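Long-range contacts in serpin-ZX (Arabidopsis thaliana, PDB 3LE2), which inhibits the metacaspase MC9 and limits the protease RD21A, acting on MC9 through cleavage of its reactive centre loop and covalent binding, and so restrains programmed cell death: residues M17-K21 / L253-V257; Y217-L223 / F262-P268. All blocks are in the same frame, centred on the assembly; numbering follows the deposited sequence. Where two conformers were deposited one is given.

Interaction 1 of 2, residues M17-K21 / L253-V257; sequences MNLAK and LDKIV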
ATOM      1  N   MET A  17      -8.929   2.171   3.520  1.00 27.26           N
ATOM      2  CA  MET A  17      -8.937   1.511   4.828  1.00 27.44           C
ATOM      3  C   MET A  17     -10.006   0.429   4.886  1.00 29.54           C
ATOM      4  O   MET A  17      -9.812  -0.619   5.499  1.00 29.78           O
ATOM      5  CB  MET A  17      -9.155   2.516   5.958  1.00 27.79           C
ATOM      6  CG  MET A  17      -8.038   3.540   6.109  1.00 31.82           C
ATOM      7  SD  MET A  17      -6.404   2.814   6.318  1.00 36.53           S
ATOM      8  CE  MET A  17      -6.571   1.960   7.860  1.00 23.98           C
ATOM      9  N   ASN A  18     -11.143   0.679   4.248  1.00 30.35           N
ATOM     10  CA  ASN A  18     -12.179  -0.341   4.198  1.00 31.13           C
ATOM     11  C   ASN A  18     -11.729  -1.522   3.321  1.00 26.05           C
ATOM     12  O   ASN A  18     -11.959  -2.681   3.645  1.00 30.88           O
ATOM     13  CB  ASN A  18     -13.504   0.260   3.705  1.00 35.41           C
ATOM     14  CG  ASN A  18     -14.686  -0.659   3.948  1.00 35.15           C
ATOM     15  OD1 ASN A  18     -14.652  -1.529   4.825  1.00 39.44           O
ATOM     16  ND2 ASN A  18     -15.733  -0.480   3.169  1.00 28.94           N
ATOM     17  N   LEU A  19     -11.074  -1.217   2.207  1.00 30.90           N
ATOM     18  CA  LEU A  19     -10.444  -2.257   1.402  1.00 32.14           C
ATOM     19  C   LEU A  19      -9.498  -3.076   2.284  1.00 29.53           C
ATOM     20  O   LEU A  19      -9.568  -4.306   2.298  1.00 36.18           O
ATOM     21  CB  LEU A  19      -9.715  -1.651   0.194  1.00 29.17           C
ATOM     22  CG  LEU A  19      -8.842  -2.606  -0.639  1.00 38.05           C
ATOM     23  CD1 LEU A  19      -9.654  -3.755  -1.165  1.00 28.37           C
ATOM     24  CD2 LEU A  19      -8.155  -1.867  -1.785  1.00 35.65           C
ATOM     25  N   ALA A  20      -8.642  -2.405   3.051  1.00 26.65           N
ATOM     26  CA  ALA A  20      -7.742  -3.120   3.963  1.00 29.71           C
ATOM     27  C   ALA A  20      -8.508  -4.013   4.941  1.00 30.60           C
ATOM     28  O   ALA A  20      -8.070  -5.112   5.265  1.00 31.16           O
ATOM     29  CB  ALA A  20      -6.847  -2.147   4.717  1.00 25.27           C
ATOM     30  N   LYS A  21      -9.652  -3.531   5.417  0.57 30.92           N
ATOM     31  CA  LYS A  21     -10.501  -4.313   6.314  0.57 29.24           C
ATOM     32  C   LYS A  21     -10.954  -5.581   5.613  0.57 30.50           C
ATOM     33  O   LYS A  21     -10.855  -6.677   6.166  0.57 31.30           O
ATOM     34  CB  LYS A  21     -11.719  -3.493   6.761  0.57 30.04           C
ATOM     35  CG  LYS A  21     -12.706  -4.221   7.688  0.57 30.67           C
ATOM     36  CD  LYS A  21     -12.160  -4.403   9.103  0.57 28.65           C
ATOM     37  CE  LYS A  21     -13.218  -4.986  10.041  0.57 35.11           C
ATOM     38  NZ  LYS A  21     -12.743  -5.173  11.449  0.57 28.12           N
ATOM     39  N   LEU A 253      -9.874  -0.733  13.634  1.00 29.14           N
ATOM     40  CA  LEU A 253     -10.036  -0.653  12.187  1.00 30.44           C
ATOM     41  C   LEU A 253     -11.500  -0.327  11.837  1.00 32.32           C
ATOM     42  O   LEU A 253     -11.780   0.414  10.892  1.00 34.07           O
ATOM     43  CB  LEU A 253      -9.532  -1.935  11.493  1.00 31.24           C
ATOM     44  CG  LEU A 253      -9.472  -1.917   9.955  1.00 32.93           C
ATOM     45  CD1 LEU A 253      -8.629  -0.746   9.388  1.00 31.60           C
ATOM     46  CD2 LEU A 253      -8.962  -3.219   9.425  1.00 29.47           C
ATOM     47  N   ASP A 254     -12.437  -0.848  12.620  1.00 28.69           N
ATOM     48  CA  ASP A 254     -13.840  -0.460  12.445  1.00 38.62           C
ATOM     49  C   ASP A 254     -14.050   1.050  12.629  1.00 34.53           C
ATOM     50  O   ASP A 254     -14.724   1.689  11.821  1.00 36.01           O
ATOM     51  CB  ASP A 254     -14.740  -1.223  13.412  1.00 37.28           C
ATOM     52  CG  ASP A 254     -14.912  -2.676  13.024  1.00 40.03           C
ATOM     53  OD1 ASP A 254     -14.600  -3.039  11.863  1.00 35.39           O
ATOM     54  OD2 ASP A 254     -15.375  -3.448  13.887  1.00 41.40           O
ATOM     55  N   LYS A 255     -13.471   1.605  13.690  1.00 29.94           N
ATOM     56  CA  LYS A 255     -13.496   3.053  13.923  1.00 34.66           C
ATOM     57  C   LYS A 255     -12.900   3.827  12.755  1.00 28.71           C
ATOM     58  O   LYS A 255     -13.505   4.766  12.243  1.00 36.48           O
ATOM     59  CB  LYS A 255     -12.740   3.411  15.199  1.00 28.90           C
ATOM     60  CG  LYS A 255     -12.493   4.919  15.356  1.00 31.69           C
ATOM     61  CD  LYS A 255     -11.783   5.230  16.676  1.00 36.91           C
ATOM     62  CE  LYS A 255     -12.771   5.294  17.861  1.00 44.60           C
ATOM     63  NZ  LYS A 255     -12.108   5.662  19.164  1.00 44.41           N
ATOM     64  N   ILE A 256     -11.709   3.428  12.335  1.00 28.88           N
ATOM     65  CA  ILE A 256     -11.068   4.065  11.196  1.00 29.48           C
ATOM     66  C   ILE A 256     -11.977   4.038   9.969  1.00 30.84           C
ATOM     67  O   ILE A 256     -12.213   5.060   9.353  1.00 28.83           O
ATOM     68  CB  ILE A 256      -9.706   3.418  10.904  1.00 29.89           C
ATOM     69  CG1 ILE A 256      -8.767   3.684  12.086  1.00 26.34           C
ATOM     70  CG2 ILE A 256      -9.119   3.950   9.596  1.00 27.71           C
ATOM     71  CD1 ILE A 256      -7.467   2.964  12.001  1.00 26.34           C
ATOM     72  N   VAL A 257     -12.521   2.872   9.648  1.00 33.60           N
ATOM     73  CA  VAL A 257     -13.353   2.718   8.460  1.00 29.30           C
ATOM     74  C   VAL A 257     -14.613   3.589   8.485  1.00 35.75           C
ATOM     75  O   VAL A 257     -15.064   4.064   7.449  1.00 34.55           O
ATOM     76  CB  VAL A 257     -13.722   1.236   8.241  1.00 30.99           C
ATOM     77  CG1 VAL A 257     -14.814   1.096   7.222  1.00 35.78           C
ATOM     78  CG2 VAL A 257     -12.498   0.463   7.795  1.00 32.89           C
TER
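The ammonium nitrogen of Lys21 forms a salt bridge with Asp254, NZ lying 2.9 Å from OD1. OD1 comes alongside the last carbon–nitrogen bond of the lysine rather than off its end, almost as near CE as NZ, so the hydrogen bond within the bridge is weak; the carbonyl of Ser250 offers NZ a second, also weak, acceptor. The long aliphatic chain of Lys21 runs past Leu253 in the opposite sense, and a bend at chi2 (73°) carries the amine to the carboxylate. These details hold for one of two modelled conformers, and the close approaches of CE to OD1 and of CD to Leu253 CD2 are doubtful.

Beneath this polar margin the near-antiparallel helices 5-25 and 249-258 meet, their local axes 9.4 Å apart at 146°. Met17 suits the seam because its unbranched chain can fold: bent at both chi2 and chi3, it brings CE against Leu253 CD1 (3.7 Å) and Ile256 CG2 (3.7 Å). Beta-branched Val257 spreads two methyls over the other helix, CG1 toward Asn18 OD1 (3.6 Å) and CG2 against the Met17 carbonyl oxygen (3.7 Å). Ile385 and Leu371, from strands of the serpin core, flank Met17 and Leu253 respectively. Oily contacts therefore fill the buried side of this helix pair, while the charged pair lies along its more exposed margin, where solvent would probably temper its strength.

Interaction 2 of 2, residues Y217-L223 / F262-P268; sequences YDGFKVL and FLDNHIP. With SO4 (sulfate ion), chain B.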
ATOM      1  N   TYR A 217      -4.961   8.955  21.759  1.00 27.14           N
ATOM      2  CA  TYR A 217      -6.348   9.239  21.501  1.00 29.58           C
ATOM      3  C   TYR A 217      -7.210   8.305  22.367  1.00 35.87           C
ATOM      4  O   TYR A 217      -6.694   7.531  23.171  1.00 33.37           O
ATOM      5  CB  TYR A 217      -6.641   9.036  20.012  1.00 30.00           C
ATOM      6  CG  TYR A 217      -5.782   9.896  19.112  1.00 30.36           C
ATOM      7  CD1 TYR A 217      -6.131  11.216  18.840  1.00 34.63           C
ATOM      8  CD2 TYR A 217      -4.628   9.396  18.537  1.00 26.12           C
ATOM      9  CE1 TYR A 217      -5.353  12.008  18.020  1.00 27.15           C
ATOM     10  CE2 TYR A 217      -3.837  10.184  17.719  1.00 29.31           C
ATOM     11  CZ  TYR A 217      -4.204  11.492  17.461  1.00 36.69           C
ATOM     12  OH  TYR A 217      -3.428  12.290  16.640  1.00 31.41           O
ATOM     13  N   ASP A 218      -8.523   8.388  22.211  1.00 29.73           N
ATOM     14  CA  ASP A 218      -9.416   7.564  22.994  1.00 34.21           C
ATOM     15  C   ASP A 218      -9.363   6.114  22.482  1.00 30.95           C
ATOM     16  O   ASP A 218      -9.969   5.780  21.464  1.00 33.20           O
ATOM     17  CB  ASP A 218     -10.837   8.144  22.916  1.00 37.18           C
ATOM     18  CG  ASP A 218     -11.829   7.407  23.803  1.00 41.18           C
ATOM     19  OD1 ASP A 218     -11.395   6.509  24.558  1.00 32.96           O
ATOM     20  OD2 ASP A 218     -13.039   7.735  23.743  1.00 35.42           O
ATOM     21  N   GLY A 219      -8.608   5.270  23.174  1.00 28.96           N
ATOM     22  CA  GLY A 219      -8.547   3.855  22.850  1.00 31.85           C
ATOM     23  C   GLY A 219      -7.330   3.381  22.070  1.00 31.81           C
ATOM     24  O   GLY A 219      -7.177   2.177  21.830  1.00 30.11           O
ATOM     25  N   PHE A 220      -6.474   4.313  21.656  1.00 29.31           N
ATOM     26  CA  PHE A 220      -5.314   3.959  20.844  1.00 26.01           C
ATOM     27  C   PHE A 220      -4.265   5.043  20.829  1.00 25.71           C
ATOM     28  O   PHE A 220      -4.484   6.140  21.322  1.00 33.03           O
ATOM     29  CB  PHE A 220      -5.727   3.649  19.405  1.00 20.76           C
ATOM     30  CG  PHE A 220      -6.384   4.802  18.695  1.00 29.60           C
ATOM     31  CD1 PHE A 220      -7.734   5.087  18.895  1.00 28.05           C
ATOM     32  CD2 PHE A 220      -5.659   5.602  17.817  1.00 29.80           C
ATOM     33  CE1 PHE A 220      -8.344   6.151  18.229  1.00 27.04           C
ATOM     34  CE2 PHE A 220      -6.269   6.678  17.154  1.00 26.56           C
ATOM     35  CZ  PHE A 220      -7.608   6.938  17.354  1.00 24.54           C
ATOM     36  N   LYS A 221      -3.115   4.718  20.259  1.00 26.80           N
ATOM     37  CA  LYS A 221      -2.056   5.687  20.070  1.00 29.18           C
ATOM     38  C   LYS A 221      -1.519   5.624  18.650  1.00 28.88           C
ATOM     39  O   LYS A 221      -1.688   4.620  17.952  1.00 22.99           O
ATOM     40  CB  LYS A 221      -0.940   5.447  21.067  1.00 26.43           C
ATOM     41  CG  LYS A 221      -1.348   5.693  22.501  1.00 33.94           C
ATOM     42  CD  LYS A 221      -0.292   5.141  23.439  1.00 38.30           C
ATOM     43  CE  LYS A 221      -0.839   4.984  24.834  1.00 38.31           C
ATOM     44  NZ  LYS A 221       0.243   4.532  25.749  1.00 41.60           N
ATOM     45  N   VAL A 222      -0.896   6.713  18.214  1.00 25.52           N
ATOM     46  CA  VAL A 222      -0.261   6.735  16.907  1.00 27.98           C
ATOM     47  C   VAL A 222       1.191   7.189  16.990  1.00 30.55           C
ATOM     48  O   VAL A 222       1.511   8.168  17.674  1.00 27.98           O
ATOM     49  CB  VAL A 222      -1.013   7.626  15.919  1.00 29.78           C
ATOM     50  CG1 VAL A 222      -0.334   7.573  14.547  1.00 24.06           C
ATOM     51  CG2 VAL A 222      -2.466   7.187  15.825  1.00 27.48           C
ATOM     52  N   LEU A 223       2.064   6.447  16.308  1.00 28.82           N
ATOM     53  CA  LEU A 223       3.477   6.800  16.208  1.00 27.09           C
ATOM     54  C   LEU A 223       3.819   7.073  14.751  1.00 29.32           C
ATOM     55  O   LEU A 223       3.416   6.320  13.873  1.00 27.34           O
ATOM     56  CB  LEU A 223       4.357   5.678  16.747  1.00 28.78           C
ATOM     57  CG  LEU A 223       5.821   5.712  16.292  1.00 29.00           C
ATOM     58  CD1 LEU A 223       6.596   6.825  16.969  1.00 24.99           C
ATOM     59  CD2 LEU A 223       6.477   4.367  16.551  1.00 27.12           C
ATOM     60  N   PHE A 262     -10.290  10.123   8.772  1.00 25.25           N
ATOM     61  CA  PHE A 262      -9.553   9.618   9.935  1.00 29.11           C
ATOM     62  C   PHE A 262      -8.032   9.768   9.825  1.00 32.19           C
ATOM     63  O   PHE A 262      -7.378  10.222  10.768  1.00 24.77           O
ATOM     64  CB  PHE A 262      -9.859   8.153  10.230  1.00 22.04           C
ATOM     65  CG  PHE A 262      -9.047   7.610  11.370  1.00 26.71           C
ATOM     66  CD1 PHE A 262      -9.566   7.583  12.657  1.00 25.55           C
ATOM     67  CD2 PHE A 262      -7.748   7.168  11.167  1.00 21.68           C
ATOM     68  CE1 PHE A 262      -8.809   7.112  13.709  1.00 26.11           C
ATOM     69  CE2 PHE A 262      -6.988   6.703  12.219  1.00 25.40           C
ATOM     70  CZ  PHE A 262      -7.522   6.673  13.494  1.00 26.34           C
ATOM     71  N   LEU A 263      -7.467   9.359   8.689  1.00 28.89           N
ATOM     72  CA  LEU A 263      -6.020   9.449   8.507  1.00 24.68           C
ATOM     73  C   LEU A 263      -5.499  10.888   8.566  1.00 28.20           C
ATOM     74  O   LEU A 263      -4.473  11.145   9.178  1.00 26.75           O
ATOM     75  CB  LEU A 263      -5.571   8.770   7.208  1.00 21.90           C
ATOM     76  CG  LEU A 263      -5.658   7.244   7.162  1.00 32.25           C
ATOM     77  CD1 LEU A 263      -5.235   6.700   5.790  1.00 38.27           C
ATOM     78  CD2 LEU A 263      -4.816   6.629   8.254  1.00 26.08           C
ATOM     79  N   ASP A 264      -6.194  11.816   7.919  1.00 23.15           N
ATOM     80  CA  ASP A 264      -5.782  13.213   7.914  1.00 26.71           C
ATOM     81  C   ASP A 264      -5.717  13.767   9.336  1.00 31.20           C
ATOM     82  O   ASP A 264      -5.025  14.756   9.603  1.00 27.69           O
ATOM     83  CB  ASP A 264      -6.775  14.075   7.105  1.00 31.30           C
ATOM     84  CG  ASP A 264      -7.242  13.397   5.815  1.00 34.91           C
ATOM     85  OD1 ASP A 264      -7.076  13.989   4.725  1.00 36.91           O
ATOM     86  OD2 ASP A 264      -7.789  12.277   5.890  1.00 38.20           O
ATOM     87  N   ASN A 265      -6.454  13.144  10.248  1.00 28.59           N
ATOM     88  CA  ASN A 265      -6.645  13.737  11.572  1.00 28.70           C
ATOM     89  C   ASN A 265      -5.856  13.075  12.698  1.00 32.35           C
ATOM     90  O   ASN A 265      -5.974  13.476  13.856  1.00 30.29           O
ATOM     91  CB  ASN A 265      -8.133  13.776  11.921  1.00 23.96           C
ATOM     92  CG  ASN A 265      -8.862  14.949  11.261  1.00 24.53           C
ATOM     93  OD1 ASN A 265      -8.997  16.011  11.866  1.00 29.34           O
ATOM     94  ND2 ASN A 265      -9.349  14.754  10.033  1.00 21.30           N
ATOM     95  N   HIS A 266      -5.053  12.070  12.352  1.00 30.34           N
ATOM     96  CA  HIS A 266      -4.275  11.313  13.340  1.00 32.09           C
ATOM     97  C   HIS A 266      -2.806  11.209  12.937  1.00 29.65           C
ATOM     98  O   HIS A 266      -2.252  10.111  12.823  1.00 29.59           O
ATOM     99  CB  HIS A 266      -4.917   9.940  13.583  1.00 23.67           C
ATOM    100  CG  HIS A 266      -6.274  10.045  14.204  1.00 26.57           C
ATOM    101  ND1 HIS A 266      -7.412  10.282  13.463  1.00 23.52           N
ATOM    102  CD2 HIS A 266      -6.666  10.027  15.501  1.00 27.01           C
ATOM    103  CE1 HIS A 266      -8.452  10.374  14.276  1.00 26.66           C
ATOM    104  NE2 HIS A 266      -8.027  10.221  15.516  1.00 23.60           N
ATOM    105  N   ILE A 267      -2.211  12.379  12.701  1.00 26.93           N
ATOM    106  CA  ILE A 267      -0.811  12.537  12.329  1.00 29.08           C
ATOM    107  C   ILE A 267      -0.100  13.285  13.462  1.00 32.85           C
ATOM    108  O   ILE A 267      -0.318  14.488  13.662  1.00 32.61           O
ATOM    109  CB  ILE A 267      -0.683  13.337  11.009  1.00 33.69           C
ATOM    110  CG1 ILE A 267      -1.247  12.541   9.844  1.00 29.69           C
ATOM    111  CG2 ILE A 267       0.775  13.688  10.687  1.00 31.68           C
ATOM    112  CD1 ILE A 267      -1.287  13.338   8.557  1.00 34.40           C
ATOM    113  N   PRO A 268       0.730  12.567  14.233  1.00 32.52           N
ATOM    114  CA  PRO A 268       1.387  13.213  15.374  1.00 28.88           C
ATOM    115  C   PRO A 268       2.441  14.155  14.845  1.00 31.48           C
ATOM    116  O   PRO A 268       3.314  13.708  14.108  1.00 37.95           O
ATOM    117  CB  PRO A 268       2.081  12.052  16.104  1.00 31.38           C
ATOM    118  CG  PRO A 268       1.736  10.798  15.348  1.00 27.97           C
ATOM    119  CD  PRO A 268       1.177  11.174  14.029  1.00 26.88           C
TER
HETATM  120  S   SO4 B 392     -10.163  11.287  20.826  1.00 41.16           S
HETATM  121  O1  SO4 B 392     -10.459  12.150  19.680  1.00 38.26           O
HETATM  122  O2  SO4 B 392     -10.082   9.893  20.356  1.00 35.22           O
HETATM  123  O3  SO4 B 392      -8.888  11.645  21.461  1.00 38.00           O
HETATM  124  O4  SO4 B 392     -11.244  11.483  21.798  1.00 36.82           O
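His266 reaches into a cluster of rings around Tyr217. Its CB passes the Tyr217 hydroxyl at 4.1 Å, and with CG anti to the carbonyl carbon (chi1 -65°) the imidazole swings across the tyrosine. CG comes near Tyr217 CZ, and CD2 then sits over the centre of the broad phenol face that receives it, 3.3 Å above the plane: an edge-to-face pair with the ring planes at 64°. At the tip, NE2 approaches Phe220 CZ at 3.8 Å. On the other branch ND1 donates to the carbonyl oxygen of Phe262 (2.7 Å, 169°), nearly in the imidazole plane, which fixes the rotation of the ring; the same oxygen also accepts from Asn265 N. Histidine suits the place because one flat group supplies both this N-H and an aromatic edge.

Tyr217 and Phe220 flank the turn of the hairpin joining strands 212-217 and 220-226, part of the serpin's sheet B, and the 262-268 loop packs beside the hairpin, against Tyr217, Phe220 and Val222, before strand 271-274. Gly219 takes the positive phi of a type II turn, and Asp218 N binds a sulfate, probably from the crystallisation liquor, through O2 (2.9 Å). Phe220, with CG in the crowded position between backbone N and carbonyl carbon, is long enough for CZ to meet Phe262 CE1 obliquely at 3.8 Å. Compact Val222 sets CG1 against His266 O (3.6 Å) and at a right angle to Pro268, whose small closed ring lets CG rest on the Val222 carbonyl oxygen at 3.5 Å.

The segments alternate along the chain: 17-21, 217-223, 253-257, then 262-268. The centres of interactions 1 and 2 are 14 Å apart on the same side of the molecule, and helix 249-258, which supplies half of interaction 1, also borders interaction 2. One flank of that helix packs on helix 5-25; another faces the hairpin turn, where Lys255 NZ comes 3.1 Å from Asp218 O, and the loop just after it, where Ile256 CG1 touches Phe262 CE2 at 3.5 Å. Residues from the start and the middle of the chain are thus joined beside the strands of sheet B, in the serpin body and away from the reactive bond.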